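Uncharacterised protein (PDB 5KKO) is of unknown function but folds as a small strand-helix-helix chain that assembles with further copies of itself, its strand pairing with that of another subunit. Local coordinates at residues Q8-E11 and L12-N15. Residues are numbered along the deposited sequence; the frame is centred on the assembly and turned at random.
Sequences QIDE and LTLN
Helix N-capping at the junction of strand 2-10 and helix 11-20 joins Asp10 to Thr13, three residues on, a worked example of one carboxylate taking both the backbone N-H and the hydroxyl of the same residue. Oxygen OD2 of Asp10 accepts the backbone N of Thr13 at 2.8 Å, the donor standing above the carboxylate plane, about 49° out of it. The other oxygen, OD1, takes the hydroxyl OG1 of Thr13 at 2.7 Å through its syn lone pair, the one on the side of OD2. With chi1 of Asp10 at 58°, CG sits between its own backbone N and carbonyl carbon, a torsion that brings both oxygens within bonding distance of Thr13, whose side chain the aspartate crosses at about a right angle. Two bonds to Thr13, one to each oxygen, probably hold the carboxylate against turning about CB-CG, and the partial positive charge of the helix end would be expected to favour the carboxylate form. The i to i+4 backbone bonds of the helix begin here: Leu14 N donates to Asp10 O at 3.0 Å and Asn15 N to Glu11 O at 2.9 Å. Beside the cap, CD1 of Ile9 packs against CB of Leu14 at 3.6 Å and the methyl CG2 of Thr13; Ile9 also touches Ile42 on helix 28-43. Glu11 and Asn15 run side by side, CG of Glu11 lying 3.5 Å from ND2 of Asn15, and a water accepts from that ND2 and donates to OE1 of Glu11 at 2.6 Å. OD1 of Asn15 is bound instead by Lys43 of the second subunit. Asp10 is thus a classic aspartate N-cap, and the Ile9-Leu14 pair straddling it matches a hydrophobic staple.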
loop_
_atom_site.group_PDB
_atom_site.type_symbol
_atom_site.label_atom_id
_atom_site.label_comp_id
_atom_site.label_asym_id
_atom_site.label_seq_id
_atom_site.Cartn_x
_atom_site.Cartn_y
_atom_site.Cartn_z
ATOM N N GLN C 8 -11.320 -7.362 -0.699
ATOM C CA GLN C 8 -12.661 -6.838 -0.596
ATOM C C GLN C 8 -13.364 -7.515 0.581
ATOM O O GLN C 8 -13.221 -8.647 0.773
ATOM C CB GLN C 8 -13.467 -7.041 -1.869
ATOM C CG GLN C 8 -12.939 -6.256 -3.062
ATOM C CD GLN C 8 -13.990 -5.477 -3.847
ATOM O OE1 GLN C 8 -13.817 -4.290 -4.112
ATOM N NE2 GLN C 8 -15.078 -6.148 -4.247
ATOM N N ILE C 9 -14.097 -6.760 1.372
ATOM C CA ILE C 9 -14.871 -7.326 2.484
ATOM C C ILE C 9 -16.336 -6.913 2.341
ATOM O O ILE C 9 -16.637 -5.725 2.166
ATOM C CB ILE C 9 -14.292 -6.909 3.847
ATOM C CG1 ILE C 9 -15.158 -7.473 4.967
ATOM C CG2 ILE C 9 -14.191 -5.451 3.992
ATOM C CD1 ILE C 9 -14.725 -6.994 6.249
ATOM N N ASP C 10 -17.236 -7.892 2.391
ATOM C CA ASP C 10 -18.644 -7.557 2.300
ATOM C C ASP C 10 -19.093 -6.807 3.550
ATOM O O ASP C 10 -18.528 -6.940 4.640
ATOM C CB ASP C 10 -19.497 -8.818 2.132
ATOM C CG ASP C 10 -19.273 -9.773 3.283
ATOM O OD1 ASP C 10 -18.179 -10.390 3.346
ATOM O OD2 ASP C 10 -20.148 -9.837 4.137
ATOM N N GLU C 11 -20.160 -6.038 3.383
ATOM C CA GLU C 11 -20.674 -5.216 4.476
ATOM C C GLU C 11 -21.135 -6.068 5.646
ATOM O O GLU C 11 -20.896 -5.705 6.811
ATOM C CB GLU C 11 -21.799 -4.312 3.943
ATOM C CG GLU C 11 -22.367 -3.402 5.012
ATOM C CD GLU C 11 -23.233 -2.334 4.401
ATOM O OE1 GLU C 11 -22.979 -1.139 4.673
ATOM O OE2 GLU C 11 -24.150 -2.696 3.627
ATOM N N LEU C 12 -21.738 -7.230 5.383
ATOM C CA LEU C 12 -22.164 -8.050 6.517
ATOM C C LEU C 12 -20.980 -8.477 7.381
ATOM O O LEU C 12 -21.062 -8.472 8.628
ATOM C CB LEU C 12 -22.947 -9.289 6.028
ATOM C CG LEU C 12 -24.481 -9.194 6.123
ATOM C CD1 LEU C 12 -24.954 -9.433 7.566
ATOM C CD2 LEU C 12 -25.014 -7.863 5.587
ATOM N N THR C 13 -19.886 -8.893 6.751
ATOM C CA THR C 13 -18.715 -9.309 7.503
ATOM C C THR C 13 -18.066 -8.131 8.224
ATOM O O THR C 13 -17.648 -8.261 9.377
ATOM C CB THR C 13 -17.700 -9.965 6.577
ATOM O OG1 THR C 13 -18.308 -11.117 5.951
ATOM C CG2 THR C 13 -16.367 -10.298 7.338
ATOM N N LEU C 14 -17.971 -6.971 7.552
ATOM C CA LEU C 14 -17.404 -5.818 8.242
ATOM C C LEU C 14 -18.225 -5.447 9.475
ATOM O O LEU C 14 -17.663 -5.190 10.558
ATOM C CB LEU C 14 -17.297 -4.651 7.251
ATOM C CG LEU C 14 -16.866 -3.330 7.803
ATOM C CD1 LEU C 14 -15.506 -3.544 8.318
ATOM C CD2 LEU C 14 -16.873 -2.262 6.657
ATOM N N ASN C 15 -19.555 -5.407 9.317
ATOM C CA ASN C 15 -20.407 -5.056 10.453
ATOM C C ASN C 15 -20.343 -6.117 11.530
ATOM O O ASN C 15 -20.392 -5.788 12.726
ATOM C CB ASN C 15 -21.846 -4.843 9.942
ATOM C CG ASN C 15 -22.010 -3.476 9.304
ATOM O OD1 ASN C 15 -21.170 -2.581 9.536
ATOM N ND2 ASN C 15 -23.038 -3.312 8.485
HETATM O O HOH W 1 -23.644 -0.480 7.088
#